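Side-chain contacts in levansucrase (Bacillus megaterium, PDB 3OM4), which belongs to the levansucrase/invertase family of enzymes and has the five-bladed beta-propeller fold known for that family: residues F105-G110 with D115-A120; N179-N184 with K189-E194. The protein carries 1 engineered substitution. All coordinates share one frame; numbering follows the deposited sequence.

Contact 1: residues F105-G110 with D115-A120; sequences FYKKAG and DSWKNA
Tyr106 lays one face of its ring over the side chain of Lys118. The two residues form a hydrogen-bonded antiparallel pair in a beta hairpin. Lys118 CB sits 3.8 Å from the centroid of the Tyr106 ring, a CH-pi contact offset toward the rim. With chi1 at 64°, Tyr106 CG lies between its own N and C, and the ring leans over the partner strand. Lys118 CE then passes 3.5 Å from Tyr106 OH. Ala120 CB packs 3.8 Å from Tyr106 CE2. A water joins Tyr106 OH to Asn119 O, and Leu188 N also bonds to the hydroxyl.

Trp117 takes Lys107 across one face of its indole. Lys107 CB lies 3.6 Å from the centroid of the six-membered ring, and CE comes to 3.5 Å from Trp117 CZ2. The lysine chain, bent at chi3 and chi4, brings NZ to Asp111 O and Gln85 OE1; a longer bond goes to Lys108 O, from above its carbonyl plane.

Phe105 lies on the same sheet face as Asn119. Its ring stacks on the Asn119 amide with the planes 25° apart, and CE1 is 3.7 Å from Asn119 CG. Bonds to Gly121 N and Ser50 O hold that amide in place.

Strand 84-92 bonds to the other edge of strand 101-108. Its Ala89 touches Phe105 and its Val87 touches Trp117, while Thr187 of strand 187-200 meets Tyr106 and Lys118.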
loop_
_atom_site.group_PDB
_atom_site.type_symbol
_atom_site.label_atom_id
_atom_site.label_comp_id
_atom_site.label_asym_id
_atom_site.label_seq_id
_atom_site.Cartn_x
_atom_site.Cartn_y
_atom_site.Cartn_z
ATOM N N PHE A 105 1.548 -17.338 -4.223
ATOM C CA PHE A 105 1.754 -18.347 -3.189
ATOM C C PHE A 105 0.402 -18.850 -2.702
ATOM O O PHE A 105 -0.582 -18.107 -2.710
ATOM C CB PHE A 105 2.551 -17.775 -2.013
ATOM C CG PHE A 105 3.977 -17.441 -2.342
ATOM C CD1 PHE A 105 4.978 -18.398 -2.203
ATOM C CD2 PHE A 105 4.323 -16.165 -2.777
ATOM C CE1 PHE A 105 6.301 -18.094 -2.503
ATOM C CE2 PHE A 105 5.645 -15.848 -3.079
ATOM C CZ PHE A 105 6.637 -16.813 -2.941
ATOM N N TYR A 106 0.358 -20.109 -2.277
ATOM C CA TYR A 106 -0.886 -20.710 -1.797
ATOM C C TYR A 106 -0.663 -21.722 -0.677
ATOM O O TYR A 106 0.405 -22.320 -0.567
ATOM C CB TYR A 106 -1.661 -21.347 -2.954
ATOM C CG TYR A 106 -0.960 -22.513 -3.615
ATOM C CD1 TYR A 106 -1.326 -23.826 -3.319
ATOM C CD2 TYR A 106 0.069 -22.306 -4.540
ATOM C CE1 TYR A 106 -0.693 -24.901 -3.922
ATOM C CE2 TYR A 106 0.712 -23.377 -5.146
ATOM C CZ TYR A 106 0.324 -24.673 -4.832
ATOM O OH TYR A 106 0.950 -25.739 -5.424
ATOM N N LYS A 107 -1.689 -21.907 0.145
ATOM C CA LYS A 107 -1.597 -22.740 1.339
ATOM C C LYS A 107 -2.962 -23.349 1.631
ATOM O O LYS A 107 -3.982 -22.663 1.552
ATOM C CB LYS A 107 -1.122 -21.889 2.527
ATOM C CG LYS A 107 -1.120 -22.585 3.889
ATOM C CD LYS A 107 -0.797 -21.619 5.041
ATOM C CE LYS A 107 -1.917 -20.605 5.315
ATOM N NZ LYS A 107 -3.202 -21.220 5.760
ATOM N N LYS A 108 -2.974 -24.642 1.953
ATOM C CA LYS A 108 -4.182 -25.299 2.443
ATOM C C LYS A 108 -4.752 -24.471 3.590
ATOM O O LYS A 108 -4.025 -24.109 4.517
ATOM C CB LYS A 108 -3.871 -26.726 2.908
ATOM C CG LYS A 108 -3.497 -27.695 1.790
ATOM C CD LYS A 108 -4.732 -28.213 1.063
ATOM C CE LYS A 108 -4.356 -29.178 -0.051
ATOM N NZ LYS A 108 -5.531 -29.480 -0.920
ATOM N N ALA A 109 -6.044 -24.161 3.512
ATOM C CA ALA A 109 -6.697 -23.237 4.447
ATOM C C ALA A 109 -6.397 -23.522 5.921
ATOM O O ALA A 109 -6.294 -22.591 6.724
ATOM C CB ALA A 109 -8.205 -23.208 4.202
ATOM N N GLY A 110 -6.241 -24.803 6.255
ATOM C CA GLY A 110 -6.012 -25.242 7.635
ATOM C C GLY A 110 -4.561 -25.441 8.045
ATOM O O GLY A 110 -4.273 -25.665 9.225
ATOM N N ASP A 115 6.361 -22.944 6.148
ATOM C CA ASP A 115 6.769 -24.036 5.258
ATOM C C ASP A 115 5.600 -24.624 4.455
ATOM O O ASP A 115 5.819 -25.339 3.473
ATOM C CB ASP A 115 7.480 -25.144 6.052
ATOM C CG ASP A 115 8.873 -24.738 6.531
ATOM O OD1 ASP A 115 9.468 -23.786 5.982
ATOM O OD2 ASP A 115 9.384 -25.393 7.463
ATOM N N SER A 116 4.371 -24.313 4.867
ATOM C CA SER A 116 3.161 -24.787 4.184
ATOM C C SER A 116 2.791 -23.961 2.950
ATOM O O SER A 116 1.924 -24.362 2.165
ATOM C CB SER A 116 1.973 -24.822 5.151
ATOM O OG SER A 116 2.197 -25.738 6.209
ATOM N N TRP A 117 3.431 -22.805 2.792
ATOM C CA TRP A 117 3.203 -21.949 1.634
ATOM C C TRP A 117 3.932 -22.498 0.422
ATOM O O TRP A 117 5.163 -22.523 0.388
ATOM C CB TRP A 117 3.654 -20.516 1.915
ATOM C CG TRP A 117 2.730 -19.789 2.823
ATOM C CD1 TRP A 117 2.898 -19.573 4.157
ATOM C CD2 TRP A 117 1.482 -19.186 2.469
ATOM N NE1 TRP A 117 1.831 -18.870 4.662
ATOM C CE2 TRP A 117 0.946 -18.619 3.647
ATOM C CE3 TRP A 117 0.763 -19.068 1.271
ATOM C CZ2 TRP A 117 -0.274 -17.939 3.664
ATOM C CZ3 TRP A 117 -0.457 -18.396 1.290
ATOM C CH2 TRP A 117 -0.962 -17.843 2.482
ATOM N N LYS A 118 3.160 -22.956 -0.558
ATOM C CA LYS A 118 3.709 -23.421 -1.825
ATOM C C LYS A 118 3.725 -22.271 -2.827
ATOM O O LYS A 118 2.998 -21.288 -2.667
ATOM C CB LYS A 118 2.897 -24.599 -2.367
ATOM C CG LYS A 118 2.991 -25.863 -1.512
ATOM C CD LYS A 118 2.170 -27.009 -2.096
ATOM C CE LYS A 118 2.911 -27.714 -3.224
ATOM N NZ LYS A 118 2.213 -28.960 -3.649
ATOM N N ASN A 119 4.557 -22.403 -3.854
ATOM C CA ASN A 119 4.759 -21.355 -4.849
ATOM C C ASN A 119 4.288 -21.807 -6.229
ATOM O O ASN A 119 4.827 -22.759 -6.795
ATOM C CB ASN A 119 6.242 -20.967 -4.880
ATOM C CG ASN A 119 6.543 -19.798 -5.810
ATOM O OD1 ASN A 119 5.645 -19.180 -6.381
ATOM N ND2 ASN A 119 7.824 -19.490 -5.955
ATOM N N ALA A 120 3.280 -21.117 -6.759
ATOM C CA ALA A 120 2.748 -21.421 -8.088
ATOM C C ALA A 120 3.524 -20.698 -9.195
ATOM O O ALA A 120 3.225 -20.858 -10.378
ATOM C CB ALA A 120 1.258 -21.089 -8.157
HETATM O O HOH W 1 2.952 -25.242 -7.107
HETATM O O HOH W 2 -0.235 -26.178 2.032
#

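Contact 2: residues N179-N184 with K189-E194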
loop_
_atom_site.group_PDB
_atom_site.type_symbol
_atom_site.label_atom_id
_atom_site.label_comp_id
_atom_site.label_asym_id
_atom_site.label_seq_id
_atom_site.Cartn_x
_atom_site.Cartn_y
_atom_site.Cartn_z
ATOM N N ASN A 179 -6.020 -17.192 -14.607
ATOM C CA ASN A 179 -6.623 -18.501 -14.822
ATOM C C ASN A 179 -5.868 -19.588 -14.070
ATOM O O ASN A 179 -4.653 -19.733 -14.225
ATOM C CB ASN A 179 -6.716 -18.823 -16.317
ATOM C CG ASN A 179 -7.696 -17.918 -17.049
ATOM O OD1 ASN A 179 -8.777 -17.611 -16.541
ATOM N ND2 ASN A 179 -7.323 -17.492 -18.249
ATOM N N MET A 180 -6.603 -20.334 -13.249
ATOM C CA MET A 180 -6.030 -21.350 -12.366
ATOM C C MET A 180 -6.543 -22.743 -12.699
ATOM O O MET A 180 -7.652 -22.898 -13.210
ATOM C CB MET A 180 -6.384 -21.051 -10.904
ATOM C CG MET A 180 -6.121 -19.628 -10.441
ATOM S SD MET A 180 -4.368 -19.243 -10.295
ATOM C CE MET A 180 -3.874 -20.255 -8.901
ATOM N N SER A 181 -5.732 -23.752 -12.391
ATOM C CA SER A 181 -6.168 -25.147 -12.451
ATOM C C SER A 181 -5.569 -25.945 -11.297
ATOM O O SER A 181 -4.692 -25.456 -10.582
ATOM C CB SER A 181 -5.813 -25.787 -13.800
ATOM O OG SER A 181 -4.414 -25.960 -13.948
ATOM N N GLN A 182 -6.059 -27.170 -11.117
ATOM C CA GLN A 182 -5.533 -28.080 -10.107
ATOM C C GLN A 182 -5.004 -29.349 -10.779
ATOM O O GLN A 182 -5.788 -30.243 -11.109
ATOM C CB GLN A 182 -6.617 -28.428 -9.083
ATOM C CG GLN A 182 -6.992 -27.288 -8.152
ATOM C CD GLN A 182 -8.286 -27.547 -7.409
ATOM O OE1 GLN A 182 -9.376 -27.363 -7.951
ATOM N NE2 GLN A 182 -8.173 -27.967 -6.155
ATOM N N PRO A 183 -3.675 -29.425 -10.995
ATOM C CA PRO A 183 -3.064 -30.606 -11.623
ATOM C C PRO A 183 -3.183 -31.866 -10.761
ATOM O O PRO A 183 -3.200 -32.977 -11.296
ATOM C CB PRO A 183 -1.594 -30.205 -11.795
ATOM C CG PRO A 183 -1.375 -29.086 -10.851
ATOM C CD PRO A 183 -2.681 -28.369 -10.727
ATOM N N ASN A 184 -3.249 -31.679 -9.444
ATOM C CA ASN A 184 -3.545 -32.752 -8.493
ATOM C C ASN A 184 -4.202 -32.208 -7.218
ATOM O O ASN A 184 -4.500 -31.013 -7.133
ATOM C CB ASN A 184 -2.288 -33.581 -8.173
ATOM C CG ASN A 184 -1.199 -32.775 -7.477
ATOM O OD1 ASN A 184 -1.465 -31.994 -6.560
ATOM N ND2 ASN A 184 0.042 -32.981 -7.899
ATOM N N LYS A 189 -2.082 -24.354 -10.040
ATOM C CA LYS A 189 -1.275 -23.941 -11.182
ATOM C C LYS A 189 -1.826 -22.654 -11.784
ATOM O O LYS A 189 -3.040 -22.490 -11.902
ATOM C CB LYS A 189 -1.264 -25.047 -12.244
ATOM C CG LYS A 189 -0.435 -24.735 -13.489
ATOM C CD LYS A 189 -0.716 -25.734 -14.599
ATOM C CE LYS A 189 0.003 -25.348 -15.884
ATOM N NZ LYS A 189 -0.243 -26.336 -16.971
ATOM N N VAL A 190 -0.931 -21.741 -12.147
ATOM C CA VAL A 190 -1.306 -20.600 -12.970
ATOM C C VAL A 190 -1.252 -21.055 -14.427
ATOM O O VAL A 190 -0.180 -21.372 -14.948
ATOM C CB VAL A 190 -0.388 -19.374 -12.736
ATOM C CG1 VAL A 190 -0.691 -18.269 -13.747
ATOM C CG2 VAL A 190 -0.554 -18.848 -11.313
ATOM N N ASP A 191 -2.418 -21.110 -15.062
ATOM C CA ASP A 191 -2.529 -21.521 -16.462
ATOM C C ASP A 191 -2.098 -20.402 -17.399
ATOM O O ASP A 191 -1.445 -20.641 -18.417
ATOM C CB ASP A 191 -3.968 -21.918 -16.782
ATOM C CG ASP A 191 -4.459 -23.083 -15.947
ATOM O OD1 ASP A 191 -3.634 -23.761 -15.291
ATOM O OD2 ASP A 191 -5.680 -23.325 -15.958
ATOM N N GLY A 192 -2.476 -19.179 -17.040
ATOM C CA GLY A 192 -2.200 -18.001 -17.847
ATOM C C GLY A 192 -3.106 -16.867 -17.419
ATOM O O GLY A 192 -3.807 -16.967 -16.405
ATOM N N VAL A 193 -3.092 -15.783 -18.186
ATOM C CA VAL A 193 -3.928 -14.627 -17.876
ATOM C C VAL A 193 -4.834 -14.248 -19.047
ATOM O O VAL A 193 -4.565 -14.606 -20.194
ATOM C CB VAL A 193 -3.089 -13.395 -17.410
ATOM C CG1 VAL A 193 -2.323 -13.715 -16.124
ATOM C CG2 VAL A 193 -2.133 -12.925 -18.507
ATOM N N GLU A 194 -5.925 -13.553 -18.734
ATOM C CA GLU A 194 -6.806 -12.976 -19.748
ATOM C C GLU A 194 -7.438 -11.697 -19.211
ATOM O O GLU A 194 -7.265 -11.368 -18.037
ATOM C CB GLU A 194 -7.874 -13.980 -20.203
ATOM C CG GLU A 194 -8.954 -14.298 -19.175
ATOM C CD GLU A 194 -9.960 -15.301 -19.699
ATOM O OE1 GLU A 194 -9.580 -16.475 -19.889
ATOM O OE2 GLU A 194 -11.128 -14.915 -19.924
#
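Asn179 and Glu194 join their side chains across an antiparallel beta hairpin that carries a beta bulge. The register slips by one residue between Asn179 and Met180. Asn179 therefore bonds through N to Gly192 O and through O to Asp191 N.

Along the Asn179 side chain, CB lies 3.5 Å from Gly192 O. CG follows, beside the backbone N at chi1 -67°, and aims the amide at Glu194. Asn179 CG itself lies 3.7 Å from Glu194 OE1. OD1 turns to Gln177 NE2 for a hydrogen bond. ND2 donates to Glu194 OE1 at 3.0 Å, with 154° at the hydrogen. The carboxylate stands 85° to the amide plane. OE1 is met on its anti side, with the donor tilted out of the carboxylate plane. The amide is thus gripped at both ends.

Met180 and Val190 share the other face of the sheet, where Met180 SD is 4.0 Å from Val190 CG2. Tyr81 and Leu104 also touch Met180.

Pro183 CD packs 3.9 Å from Lys189 CB near the hairpin turn. On the Asn179 and Ser181 side of the hairpin, the Asp191 carboxylate reaches Ser181. Ser181 OG donates to Asp191 OD1 at 2.7 Å, on the syn lone pair.

Contact 1 and contact 2 are the outer hairpins of what are, from the strand order, probably two consecutive blades of the propeller. Their centres are about 15 Å apart. They touch where Ala120 CB of contact 1 comes 4.3 Å from Val190 CG2 of contact 2. Leu104 lies between them and is touched by Ala120, Met180 and Val190. Polar links run from contact 1 to the turn of the second hairpin: Lys108 NZ reaches Asp185 O and Lys118 NZ reaches Asn186 O. The centres lie about 23 and 27 Å from the centre of the chain. Both hairpins are thus peripheral, probably well away from the central pocket where this family has its active site.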